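Local coordinates for RidA family protein (Mycobacterium tuberculosis, PDB 3I7T), which is of unknown function but belongs to the trimeric YjgF/YER057c/UK114 (RidA) family, whose members include enamine/imine deaminases, at residues 21-31 and 51-61; 63-71 and 86-94. All blocks are in the same frame, centred on the assembly; numbering follows the deposited sequence.

Contact 1: residues 21-31 and 51-61; sequences RAVRIGPLVVV and RIEIALGQAGA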
ATOM      1  N   ARG A  21      13.794   2.979   7.991  1.00  6.33           N
ATOM      2  CA  ARG A  21      13.921   2.029   6.900  1.00  6.08           C
ATOM      3  C   ARG A  21      13.026   0.809   7.172  1.00  5.72           C
ATOM      4  O   ARG A  21      12.344   0.318   6.270  1.00  5.63           O
ATOM      5  CB  ARG A  21      15.387   1.605   6.745  1.00  6.27           C
ATOM      6  CG  ARG A  21      16.276   2.650   6.078  1.00  7.64           C
ATOM      7  CD  ARG A  21      16.011   2.694   4.581  1.00 11.97           C
ATOM      8  NE  ARG A  21      16.013   1.350   4.024  1.00 14.06           N
ATOM      9  CZ  ARG A  21      15.216   0.938   3.042  1.00 14.99           C
ATOM     10  NH1 ARG A  21      14.344   1.775   2.492  1.00 13.62           N
ATOM     11  NH2 ARG A  21      15.291  -0.320   2.612  1.00 13.62           N
ATOM     12  N   ALA A  22      13.039   0.323   8.418  1.00  5.98           N
ATOM     13  CA  ALA A  22      12.197  -0.799   8.822  1.00  5.25           C
ATOM     14  C   ALA A  22      11.742  -0.656  10.270  1.00  5.41           C
ATOM     15  O   ALA A  22      12.463  -0.099  11.107  1.00  4.85           O
ATOM     16  CB  ALA A  22      12.923  -2.104   8.640  1.00  5.56           C
ATOM     17  N   VAL A  23      10.551  -1.168  10.564  1.00  5.29           N
ATOM     18  CA  VAL A  23      10.074  -1.228  11.937  1.00  5.47           C
ATOM     19  C   VAL A  23       9.539  -2.622  12.198  1.00  5.78           C
ATOM     20  O   VAL A  23       8.862  -3.191  11.340  1.00  5.71           O
ATOM     21  CB  VAL A  23       8.977  -0.162  12.197  1.00  5.70           C
ATOM     22  CG1 VAL A  23       8.438  -0.263  13.638  1.00  4.85           C
ATOM     23  CG2 VAL A  23       9.549   1.213  11.950  1.00  5.22           C
ATOM     24  N   ARG A  24       9.875  -3.171  13.368  1.00  6.29           N
ATOM     25  CA  ARG A  24       9.374  -4.467  13.832  1.00  6.60           C
ATOM     26  C   ARG A  24       8.632  -4.311  15.180  1.00  6.91           C
ATOM     27  O   ARG A  24       9.153  -3.682  16.094  1.00  6.09           O
ATOM     28  CB  ARG A  24      10.541  -5.470  13.980  1.00  6.91           C
ATOM     29  CG  ARG A  24      10.159  -6.770  14.733  1.00  7.05           C
ATOM     30  CD  ARG A  24      11.321  -7.762  14.841  1.00 10.42           C
ATOM     31  NE  ARG A  24      10.872  -9.107  15.237  1.00 10.33           N
ATOM     32  CZ  ARG A  24      11.509 -10.227  14.909  1.00  9.61           C
ATOM     33  NH1 ARG A  24      12.623 -10.175  14.179  1.00  8.35           N
ATOM     34  NH2 ARG A  24      11.031 -11.402  15.292  1.00  9.33           N
ATOM     35  N   ILE A  25       7.403  -4.824  15.273  1.00  7.15           N
ATOM     36  CA  ILE A  25       6.720  -5.032  16.561  1.00  8.46           C
ATOM     37  C   ILE A  25       5.995  -6.356  16.475  1.00  8.75           C
ATOM     38  O   ILE A  25       5.344  -6.636  15.488  1.00  9.10           O
ATOM     39  CB  ILE A  25       5.605  -4.001  16.890  1.00  8.55           C
ATOM     40  CG1 ILE A  25       5.657  -2.799  15.978  1.00  9.44           C
ATOM     41  CG2 ILE A  25       5.523  -3.693  18.401  1.00  9.18           C
ATOM     42  CD1 ILE A  25       4.784  -3.025  14.767  1.00 12.06           C
ATOM     43  N   GLY A  26       6.071  -7.170  17.512  1.00  9.34           N
ATOM     44  CA  GLY A  26       5.599  -8.532  17.355  1.00 10.28           C
ATOM     45  C   GLY A  26       6.280  -9.213  16.175  1.00 10.93           C
ATOM     46  O   GLY A  26       7.482  -9.054  15.946  1.00 10.25           O
ATOM     47  N   PRO A  27       5.515  -9.981  15.396  1.00 12.16           N
ATOM     48  CA  PRO A  27       6.183 -10.736  14.347  1.00 12.92           C
ATOM     49  C   PRO A  27       6.201  -9.930  13.052  1.00 13.19           C
ATOM     50  O   PRO A  27       6.850 -10.328  12.075  1.00 14.08           O
ATOM     51  CB  PRO A  27       5.285 -11.968  14.196  1.00 13.18           C
ATOM     52  CG  PRO A  27       3.873 -11.457  14.590  1.00 12.88           C
ATOM     53  CD  PRO A  27       4.049 -10.121  15.320  1.00 12.58           C
ATOM     54  N   LEU A  28       5.503  -8.800  13.062  1.00 12.85           N
ATOM     55  CA  LEU A  28       5.472  -7.892  11.917  1.00 11.94           C
ATOM     56  C   LEU A  28       6.758  -7.091  11.726  1.00 10.52           C
ATOM     57  O   LEU A  28       7.265  -6.488  12.674  1.00 10.13           O
ATOM     58  CB  LEU A  28       4.326  -6.902  12.091  1.00 12.66           C
ATOM     59  CG  LEU A  28       4.059  -6.026  10.875  1.00 14.77           C
ATOM     60  CD1 LEU A  28       3.727  -6.927   9.670  1.00 16.46           C
ATOM     61  CD2 LEU A  28       2.924  -5.019  11.148  1.00 16.37           C
ATOM     62  N   VAL A  29       7.256  -7.078  10.489  1.00  9.19           N
ATOM     63  CA  VAL A  29       8.293  -6.131  10.054  1.00  7.44           C
ATOM     64  C   VAL A  29       7.794  -5.420   8.792  1.00  6.99           C
ATOM     65  O   VAL A  29       7.464  -6.074   7.788  1.00  6.72           O
ATOM     66  CB  VAL A  29       9.627  -6.828   9.772  1.00  7.92           C
ATOM     67  CG1 VAL A  29      10.677  -5.828   9.350  1.00  5.95           C
ATOM     68  CG2 VAL A  29      10.103  -7.590  11.022  1.00  8.34           C
ATOM     69  N   VAL A  30       7.691  -4.094   8.853  1.00  5.36           N
ATOM     70  CA  VAL A  30       7.411  -3.308   7.647  1.00  4.08           C
ATOM     71  C   VAL A  30       8.650  -2.559   7.158  1.00  4.32           C
ATOM     72  O   VAL A  30       9.455  -2.076   7.949  1.00  4.14           O
ATOM     73  CB  VAL A  30       6.233  -2.324   7.850  1.00  4.11           C
ATOM     74  CG1 VAL A  30       4.975  -3.104   8.145  1.00  2.41           C
ATOM     75  CG2 VAL A  30       6.532  -1.354   8.966  1.00  3.27           C
ATOM     76  N   VAL A  31       8.801  -2.494   5.843  1.00  4.31           N
ATOM     77  CA  VAL A  31       9.932  -1.850   5.216  1.00  4.97           C
ATOM     78  C   VAL A  31       9.443  -0.670   4.362  1.00  5.11           C
ATOM     79  O   VAL A  31       8.444  -0.771   3.622  1.00  4.78           O
ATOM     80  CB  VAL A  31      10.749  -2.878   4.386  1.00  5.45           C
ATOM     81  CG1 VAL A  31      12.049  -2.259   3.822  1.00  4.94           C
ATOM     82  CG2 VAL A  31      11.094  -4.088   5.260  1.00  5.62           C
ATOM     83  N   ARG A  51      18.791  -3.627  -0.518  1.00  4.90           N
ATOM     84  CA  ARG A  51      18.567  -2.743   0.614  1.00  5.08           C
ATOM     85  C   ARG A  51      17.399  -3.213   1.490  1.00  5.18           C
ATOM     86  O   ARG A  51      17.445  -3.116   2.718  1.00  5.89           O
ATOM     87  CB  ARG A  51      18.344  -1.310   0.132  1.00  4.93           C
ATOM     88  CG  ARG A  51      19.563  -0.702  -0.551  1.00  5.50           C
ATOM     89  CD  ARG A  51      19.191   0.531  -1.394  1.00  5.77           C
ATOM     90  NE  ARG A  51      20.350   0.915  -2.210  1.00  8.81           N
ATOM     91  CZ  ARG A  51      21.363   1.658  -1.764  1.00  8.30           C
ATOM     92  NH1 ARG A  51      21.342   2.141  -0.528  1.00  8.47           N
ATOM     93  NH2 ARG A  51      22.382   1.940  -2.558  1.00  7.42           N
ATOM     94  N   ILE A  52      16.345  -3.712   0.860  1.00  5.04           N
ATOM     95  CA  ILE A  52      15.269  -4.347   1.626  1.00  5.27           C
ATOM     96  C   ILE A  52      15.785  -5.492   2.504  1.00  5.34           C
ATOM     97  O   ILE A  52      15.453  -5.567   3.689  1.00  5.44           O
ATOM     98  CB  ILE A  52      14.152  -4.807   0.696  1.00  4.91           C
ATOM     99  CG1 ILE A  52      13.458  -3.561   0.155  1.00  5.02           C
ATOM    100  CG2 ILE A  52      13.151  -5.719   1.434  1.00  5.04           C
ATOM    101  CD1 ILE A  52      12.492  -3.802  -0.963  1.00  5.54           C
ATOM    102  N   GLU A  53      16.600  -6.372   1.922  1.00  5.63           N
ATOM    103  CA  GLU A  53      17.226  -7.454   2.675  1.00  6.34           C
ATOM    104  C   GLU A  53      18.053  -6.923   3.848  1.00  6.25           C
ATOM    105  O   GLU A  53      17.939  -7.423   4.960  1.00  7.09           O
ATOM    106  CB  GLU A  53      18.111  -8.303   1.758  1.00  6.62           C
ATOM    107  CG  GLU A  53      18.623  -9.571   2.434  1.00  9.50           C
ATOM    108  CD  GLU A  53      19.255 -10.578   1.465  1.00 14.08           C
ATOM    109  OE1 GLU A  53      20.009 -10.167   0.560  1.00 16.03           O
ATOM    110  OE2 GLU A  53      19.026 -11.792   1.638  1.00 15.10           O
ATOM    111  N   ILE A  54      18.878  -5.908   3.596  1.00  5.75           N
ATOM    112  CA  ILE A  54      19.721  -5.330   4.637  1.00  6.06           C
ATOM    113  C   ILE A  54      18.860  -4.787   5.781  1.00  5.79           C
ATOM    114  O   ILE A  54      19.160  -5.006   6.971  1.00  6.30           O
ATOM    115  CB  ILE A  54      20.607  -4.198   4.072  1.00  5.97           C
ATOM    116  CG1 ILE A  54      21.615  -4.756   3.062  1.00  5.80           C
ATOM    117  CG2 ILE A  54      21.333  -3.452   5.201  1.00  7.00           C
ATOM    118  CD1 ILE A  54      22.439  -3.657   2.375  1.00  4.90           C
ATOM    119  N   ALA A  55      17.784  -4.091   5.436  1.00  5.22           N
ATOM    120  CA  ALA A  55      16.911  -3.516   6.452  1.00  5.02           C
ATOM    121  C   ALA A  55      16.218  -4.632   7.223  1.00  4.63           C
ATOM    122  O   ALA A  55      16.210  -4.643   8.457  1.00  4.93           O
ATOM    123  CB  ALA A  55      15.901  -2.561   5.827  1.00  4.48           C
ATOM    124  N   LEU A  56      15.677  -5.597   6.490  1.00  4.27           N
ATOM    125  CA  LEU A  56      15.088  -6.781   7.105  1.00  4.51           C
ATOM    126  C   LEU A  56      16.023  -7.475   8.092  1.00  4.64           C
ATOM    127  O   LEU A  56      15.625  -7.798   9.221  1.00  5.14           O
ATOM    128  CB  LEU A  56      14.645  -7.775   6.017  1.00  4.40           C
ATOM    129  CG  LEU A  56      13.410  -7.348   5.225  1.00  2.93           C
ATOM    130  CD1 LEU A  56      13.097  -8.332   4.086  1.00  3.84           C
ATOM    131  CD2 LEU A  56      12.224  -7.222   6.188  1.00  3.61           C
ATOM    132  N   GLY A  57      17.261  -7.718   7.665  1.00  5.41           N
ATOM    133  CA  GLY A  57      18.225  -8.463   8.476  1.00  5.24           C
ATOM    134  C   GLY A  57      18.529  -7.722   9.760  1.00  6.21           C
ATOM    135  O   GLY A  57      18.680  -8.323  10.830  1.00  5.32           O
ATOM    136  N   GLN A  58      18.602  -6.404   9.674  1.00  6.85           N
ATOM    137  CA  GLN A  58      18.765  -5.609  10.881  1.00  8.36           C
ATOM    138  C   GLN A  58      17.544  -5.598  11.812  1.00  8.51           C
ATOM    139  O   GLN A  58      17.658  -5.253  12.991  1.00  8.89           O
ATOM    140  CB  GLN A  58      19.210  -4.202  10.521  1.00  9.09           C
ATOM    141  CG  GLN A  58      20.635  -4.181   9.982  1.00 11.79           C
ATOM    142  CD  GLN A  58      21.076  -2.795   9.614  1.00 14.94           C
ATOM    143  OE1 GLN A  58      20.940  -2.374   8.466  1.00 17.57           O
ATOM    144  NE2 GLN A  58      21.581  -2.059  10.590  1.00 16.07           N
ATOM    145  N   ALA A  59      16.399  -6.012  11.286  1.00  8.56           N
ATOM    146  CA  ALA A  59      15.182  -6.204  12.074  1.00  8.05           C
ATOM    147  C   ALA A  59      14.928  -7.690  12.391  1.00  7.81           C
ATOM    148  O   ALA A  59      13.817  -8.071  12.765  1.00  8.13           O
ATOM    149  CB  ALA A  59      13.972  -5.584  11.357  1.00  7.79           C
ATOM    150  N   GLY A  60      15.951  -8.533  12.250  1.00  7.49           N
ATOM    151  CA  GLY A  60      15.789  -9.948  12.566  1.00  6.34           C
ATOM    152  C   GLY A  60      14.903 -10.732  11.599  1.00  6.57           C
ATOM    153  O   GLY A  60      14.308 -11.742  11.976  1.00  6.54           O
ATOM    154  N   ALA A  61      14.801 -10.272  10.359  1.00  5.73           N
ATOM    155  CA  ALA A  61      13.989 -10.954   9.351  1.00  5.43           C
ATOM    156  C   ALA A  61      14.809 -11.235   8.100  1.00  5.09           C
ATOM    157  O   ALA A  61      15.876 -10.640   7.900  1.00  4.80           O
ATOM    158  CB  ALA A  61      12.771 -10.115   8.992  1.00  4.67           C
TER
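R24 reaches from its strand to the end of the helix and gives NH1 to two backbone carbonyls. The stronger bond, R24 NH1 to A59 O, is 2.8 Å long with an N-H...O angle of 158°; the oxygen lies almost in the guanidinium plane and receives the proton on a lone pair. A weak bond from R24 NH1 to G60 O, 3.2 Å, adds to it. Arginine suits this place because its chain, extended from CG to NE with CG anti to the backbone N (chi1 168°), spans the gap. NH1 meets carbonyls just beyond the helix's C-terminal end, where the partial negative charge of the dipole probably favours a cation. G60, with positive phi, is the C' residue of a Schellman motif: A61 N bonds back to L56 O and G60 N to G57 O. At the other end R21, whose NH1 is hydrogen-bonded to T34, brings NH2 edge-on to within 3.5 Å of R51 O, a loose polar approach.

Between these arginines the packing is mainly apolar. A22 and A55 meet CB to CB at 4.1 Å, small enough to let strand and helix come close. V29 sends CG1 to A59 CB at 3.9 Å and also to L56 CD2, while V31 CG2 presses on L56 CD2 at 3.5 Å, tighter than usual. V31 CG1 lies against I52 CG1. Strand 28-31 runs at 145° to helix 51-58, which packs on one face of the hairpin, closed by a type II' turn at I25-L28, as in the alpha/beta sandwich of the YjgF-like fold.

Contact 2: residues 63-71 and 86-94; sequences LADVVRTRI and HAQAFGKIR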
ATOM      1  N   LEU A  63      14.396 -12.406   3.604  1.00  4.59           N
ATOM      2  CA  LEU A  63      13.465 -12.401   2.471  1.00  4.73           C
ATOM      3  C   LEU A  63      12.383 -13.476   2.578  1.00  4.45           C
ATOM      4  O   LEU A  63      11.260 -13.274   2.118  1.00  4.52           O
ATOM      5  CB  LEU A  63      14.222 -12.557   1.155  1.00  4.86           C
ATOM      6  CG  LEU A  63      15.087 -11.336   0.861  1.00  6.03           C
ATOM      7  CD1 LEU A  63      16.029 -11.617  -0.310  1.00  7.23           C
ATOM      8  CD2 LEU A  63      14.185 -10.138   0.569  1.00  6.37           C
ATOM      9  N   ALA A  64      12.728 -14.630   3.147  1.00  4.10           N
ATOM     10  CA  ALA A  64      11.768 -15.730   3.329  1.00  3.74           C
ATOM     11  C   ALA A  64      10.594 -15.355   4.244  1.00  3.69           C
ATOM     12  O   ALA A  64       9.606 -16.094   4.336  1.00  3.50           O
ATOM     13  CB  ALA A  64      12.478 -16.956   3.869  1.00  3.48           C
ATOM     14  N   ASP A  65      10.701 -14.227   4.938  1.00  3.81           N
ATOM     15  CA  ASP A  65       9.606 -13.788   5.815  1.00  4.14           C
ATOM     16  C   ASP A  65       8.633 -12.834   5.109  1.00  4.53           C
ATOM     17  O   ASP A  65       7.539 -12.547   5.621  1.00  4.54           O
ATOM     18  CB  ASP A  65      10.138 -13.115   7.085  1.00  3.35           C
ATOM     19  CG  ASP A  65      10.897 -14.054   7.971  1.00  4.59           C
ATOM     20  OD1 ASP A  65      10.412 -15.174   8.209  1.00  4.56           O
ATOM     21  OD2 ASP A  65      11.980 -13.658   8.445  1.00  4.15           O
ATOM     22  N   VAL A  66       9.049 -12.332   3.951  1.00  4.31           N
ATOM     23  CA  VAL A  66       8.276 -11.346   3.198  1.00  3.88           C
ATOM     24  C   VAL A  66       6.954 -11.946   2.660  1.00  3.85           C
ATOM     25  O   VAL A  66       6.958 -12.989   1.996  1.00  3.59           O
ATOM     26  CB  VAL A  66       9.138 -10.761   2.050  1.00  3.54           C
ATOM     27  CG1 VAL A  66       8.277  -9.931   1.081  1.00  3.81           C
ATOM     28  CG2 VAL A  66      10.303  -9.957   2.632  1.00  4.37           C
ATOM     29  N   VAL A  67       5.829 -11.316   2.986  1.00  3.60           N
ATOM     30  CA  VAL A  67       4.530 -11.825   2.557  1.00  3.94           C
ATOM     31  C   VAL A  67       3.958 -10.948   1.456  1.00  4.41           C
ATOM     32  O   VAL A  67       3.093 -11.389   0.686  1.00  4.50           O
ATOM     33  CB  VAL A  67       3.496 -11.916   3.719  1.00  3.66           C
ATOM     34  CG1 VAL A  67       3.927 -12.975   4.775  1.00  3.43           C
ATOM     35  CG2 VAL A  67       3.273 -10.546   4.365  1.00  3.82           C
ATOM     36  N   ARG A  68       4.429  -9.707   1.397  1.00  5.01           N
ATOM     37  CA  ARG A  68       3.984  -8.768   0.367  1.00  5.44           C
ATOM     38  C   ARG A  68       5.091  -7.836  -0.112  1.00  5.74           C
ATOM     39  O   ARG A  68       5.852  -7.287   0.695  1.00  5.58           O
ATOM     40  CB  ARG A  68       2.792  -7.919   0.848  1.00  5.89           C
ATOM     41  CG  ARG A  68       2.377  -6.865  -0.209  1.00  6.69           C
ATOM     42  CD  ARG A  68       1.359  -5.810   0.274  1.00  6.72           C
ATOM     43  NE  ARG A  68       0.081  -6.339   0.760  1.00  7.08           N
ATOM     44  CZ  ARG A  68      -0.969  -6.630  -0.014  1.00  9.07           C
ATOM     45  NH1 ARG A  68      -0.903  -6.505  -1.339  1.00 10.38           N
ATOM     46  NH2 ARG A  68      -2.092  -7.077   0.534  1.00  9.57           N
ATOM     47  N   THR A  69       5.179  -7.659  -1.430  1.00  5.88           N
ATOM     48  CA  THR A  69       5.943  -6.549  -2.002  1.00  6.00           C
ATOM     49  C   THR A  69       4.995  -5.660  -2.801  1.00  6.53           C
ATOM     50  O   THR A  69       3.903  -6.085  -3.200  1.00  6.14           O
ATOM     51  CB  THR A  69       7.091  -7.015  -2.917  1.00  6.34           C
ATOM     52  OG1 THR A  69       6.557  -7.861  -3.944  1.00  4.23           O
ATOM     53  CG2 THR A  69       8.157  -7.783  -2.140  1.00  5.66           C
ATOM     54  N   ARG A  70       5.404  -4.414  -3.026  1.00  6.32           N
ATOM     55  CA  ARG A  70       4.624  -3.506  -3.857  1.00  6.73           C
ATOM     56  C   ARG A  70       5.644  -2.733  -4.638  1.00  5.96           C
ATOM     57  O   ARG A  70       6.598  -2.209  -4.051  1.00  5.45           O
ATOM     58  CB  ARG A  70       3.774  -2.569  -3.000  1.00  6.75           C
ATOM     59  CG  ARG A  70       2.904  -1.603  -3.804  1.00  8.84           C
ATOM     60  CD  ARG A  70       1.927  -0.819  -2.895  1.00 10.37           C
ATOM     61  NE  ARG A  70       0.887  -1.695  -2.348  1.00 11.25           N
ATOM     62  CZ  ARG A  70       0.846  -2.128  -1.091  1.00 10.60           C
ATOM     63  NH1 ARG A  70      -0.134  -2.925  -0.706  1.00 12.06           N
ATOM     64  NH2 ARG A  70       1.768  -1.760  -0.214  1.00 12.59           N
ATOM     65  N   ILE A  71       5.457  -2.697  -5.959  1.00  5.14           N
ATOM     66  CA  ILE A  71       6.438  -2.143  -6.876  1.00  5.23           C
ATOM     67  C   ILE A  71       5.860  -0.973  -7.667  1.00  5.71           C
ATOM     68  O   ILE A  71       4.868  -1.129  -8.369  1.00  5.54           O
ATOM     69  CB  ILE A  71       6.920  -3.230  -7.875  1.00  4.97           C
ATOM     70  CG1 ILE A  71       7.451  -4.461  -7.126  1.00  4.25           C
ATOM     71  CG2 ILE A  71       7.972  -2.662  -8.847  1.00  6.09           C
ATOM     72  CD1 ILE A  71       7.726  -5.630  -8.024  1.00  4.23           C
ATOM     73  N   HIS A  86      12.768  -9.711  -9.430  1.00  5.80           N
ATOM     74  CA  HIS A  86      11.885 -10.050  -8.319  1.00  6.14           C
ATOM     75  C   HIS A  86      11.781 -11.573  -8.234  1.00  7.05           C
ATOM     76  O   HIS A  86      11.770 -12.161  -7.139  1.00  6.74           O
ATOM     77  CB  HIS A  86      10.496  -9.410  -8.553  1.00  5.85           C
ATOM     78  CG  HIS A  86       9.550  -9.540  -7.393  1.00  4.93           C
ATOM     79  ND1 HIS A  86       8.767 -10.660  -7.190  1.00  4.57           N
ATOM     80  CD2 HIS A  86       9.247  -8.684  -6.386  1.00  3.89           C
ATOM     81  CE1 HIS A  86       8.030 -10.492  -6.106  1.00  5.08           C
ATOM     82  NE2 HIS A  86       8.311  -9.304  -5.592  1.00  5.86           N
ATOM     83  N   ALA A  87      11.747 -12.206  -9.408  1.00  7.83           N
ATOM     84  CA  ALA A  87      11.616 -13.656  -9.528  1.00  9.00           C
ATOM     85  C   ALA A  87      12.871 -14.367  -9.038  1.00  9.94           C
ATOM     86  O   ALA A  87      12.779 -15.380  -8.352  1.00 10.06           O
ATOM     87  CB  ALA A  87      11.312 -14.052 -10.962  1.00  8.47           C
ATOM     88  N   GLN A  88      14.040 -13.836  -9.394  1.00 11.05           N
ATOM     89  CA  GLN A  88      15.298 -14.394  -8.914  1.00 12.50           C
ATOM     90  C   GLN A  88      15.383 -14.273  -7.386  1.00 12.40           C
ATOM     91  O   GLN A  88      15.932 -15.148  -6.720  1.00 12.22           O
ATOM     92  CB  GLN A  88      16.502 -13.744  -9.622  1.00 12.90           C
ATOM     93  CG  GLN A  88      17.751 -14.656  -9.761  1.00 16.52           C
ATOM     94  CD  GLN A  88      17.709 -15.614 -10.972  1.00 20.51           C
ATOM     95  OE1 GLN A  88      16.640 -16.069 -11.397  1.00 22.98           O
ATOM     96  NE2 GLN A  88      18.885 -15.932 -11.517  1.00 22.61           N
ATOM     97  N   ALA A  89      14.806 -13.209  -6.828  1.00 12.41           N
ATOM     98  CA  ALA A  89      14.780 -13.036  -5.375  1.00 12.64           C
ATOM     99  C   ALA A  89      13.669 -13.873  -4.708  1.00 13.03           C
ATOM    100  O   ALA A  89      13.865 -14.429  -3.622  1.00 13.25           O
ATOM    101  CB  ALA A  89      14.641 -11.549  -5.013  1.00 12.42           C
ATOM    102  N   PHE A  90      12.515 -13.999  -5.360  1.00 12.85           N
ATOM    103  CA  PHE A  90      11.344 -14.563  -4.680  1.00 12.72           C
ATOM    104  C   PHE A  90      10.665 -15.757  -5.355  1.00 13.01           C
ATOM    105  O   PHE A  90       9.512 -16.052  -5.062  1.00 13.40           O
ATOM    106  CB  PHE A  90      10.290 -13.478  -4.466  1.00 12.16           C
ATOM    107  CG  PHE A  90      10.684 -12.408  -3.481  1.00 11.44           C
ATOM    108  CD1 PHE A  90      10.733 -12.678  -2.115  1.00  9.60           C
ATOM    109  CD2 PHE A  90      10.954 -11.118  -3.922  1.00  9.13           C
ATOM    110  CE1 PHE A  90      11.059 -11.682  -1.197  1.00 10.52           C
ATOM    111  CE2 PHE A  90      11.279 -10.117  -3.025  1.00 11.54           C
ATOM    112  CZ  PHE A  90      11.333 -10.399  -1.644  1.00 11.70           C
ATOM    113  N   GLY A  91      11.372 -16.445  -6.243  1.00 13.30           N
ATOM    114  CA  GLY A  91      10.803 -17.579  -6.952  1.00 12.86           C
ATOM    115  C   GLY A  91      10.261 -18.675  -6.052  1.00 12.35           C
ATOM    116  O   GLY A  91       9.223 -19.271  -6.355  1.00 12.60           O
ATOM    117  N   LYS A  92      10.956 -18.955  -4.953  1.00 11.62           N
ATOM    118  CA  LYS A  92      10.478 -19.974  -4.006  1.00 11.16           C
ATOM    119  C   LYS A  92       9.506 -19.368  -2.995  1.00 10.07           C
ATOM    120  O   LYS A  92       8.449 -19.933  -2.706  1.00 10.38           O
ATOM    121  CB  LYS A  92      11.651 -20.601  -3.258  1.00 11.60           C
ATOM    122  CG  LYS A  92      12.868 -20.876  -4.126  1.00 14.26           C
ATOM    123  CD  LYS A  92      14.167 -20.936  -3.303  1.00 16.40           C
ATOM    124  CE  LYS A  92      14.579 -19.553  -2.762  1.00 17.48           C
ATOM    125  NZ  LYS A  92      13.854 -19.164  -1.524  1.00 17.31           N
ATOM    126  N   ILE A  93       9.875 -18.207  -2.472  1.00  8.02           N
ATOM    127  CA  ILE A  93       9.125 -17.534  -1.418  1.00  6.86           C
ATOM    128  C   ILE A  93       7.733 -17.071  -1.875  1.00  6.21           C
ATOM    129  O   ILE A  93       6.709 -17.369  -1.227  1.00  6.56           O
ATOM    130  CB  ILE A  93       9.952 -16.359  -0.871  1.00  6.45           C
ATOM    131  CG1 ILE A  93      11.293 -16.891  -0.323  1.00  6.48           C
ATOM    132  CG2 ILE A  93       9.152 -15.581   0.164  1.00  6.08           C
ATOM    133  CD1 ILE A  93      12.492 -15.908  -0.448  1.00  4.79           C
ATOM    134  N   ARG A  94       7.708 -16.348  -2.965  1.00  5.65           N
ATOM    135  CA  ARG A  94       6.487 -15.965  -3.628  1.00  5.09           C
ATOM    136  C   ARG A  94       5.531 -15.164  -2.737  1.00  5.29           C
ATOM    137  O   ARG A  94       4.442 -15.598  -2.485  1.00  5.45           O
ATOM    138  CB  ARG A  94       5.781 -17.180  -4.148  1.00  5.19           C
ATOM    139  CG  ARG A  94       6.171 -17.533  -5.424  1.00  5.81           C
ATOM    140  CD  ARG A  94       6.149 -18.942  -5.567  1.00  4.62           C
TER
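F90 and I93, from the last part of 86-94, pack against L63 and V66, while H86 meets T69 one helical turn earlier. Strand 66-73 and helix 79-90 are the first two elements of a beta-alpha-beta unit completed by strand 99-101; strand 66-71 and helix 86-90 are nearly antiparallel, at 170°.

The apolar contacts centre on F90. Its CG is anti to the carbonyl carbon (chi1 -68°), which brings the ring toward the strand although the CB bond does not point there. L63 CD2 touches F90 CZ at 3.6 Å, V66 CB packs on F90 CE1, and T69 CG2 approaches F90 CE2; a broad flat ring can meet all three at once. L63 also rests on L56 of helix 41-58, so the ring joins a core shared by both helices. I93, beta-branched, uses two arms: CG2 lies 3.7 Å from L63 O, and CD1 packs 4.1 Å from L63 CB and beside A64, whose small methyl lets the backbones approach. I71 CD1 adds an apolar touch on H86 CD2 at 3.8 Å.

The imidazole is gripped by F90, whose CD2 sits over the centre of one ring face. Histidine suits this place by having a nitrogen for each of two directions. ND1 bonds to V17 O of a neighbouring subunit. On another corner of the ring, and although the modelled position of the hydroxyl is less certain, NE2 is paired with T69 OG1 at 2.8 Å, the oxygen lying at the ring edge, near the imidazole plane.

Contact 1 and contact 2 follow one another along the chain, their centres about 14 Å apart, and each lays a helix on the same mixed sheet. L56 joins them: its CD2 serves the valines of contact 1, while L56 CD1 packs at 3.5 Å on V66 CG2 of contact 2. A second touch is plain packing, E53 OE2 against L63 CD1 at 3.6 Å. Both contacts also border subunit interfaces of the trimer. V31 O accepts a hydrogen bond from R68 NH1 of a second subunit, whose R68 also packs on V30 here; in turn R68 of this chain packs on V30 of the third subunit. H86 likewise reaches that third subunit.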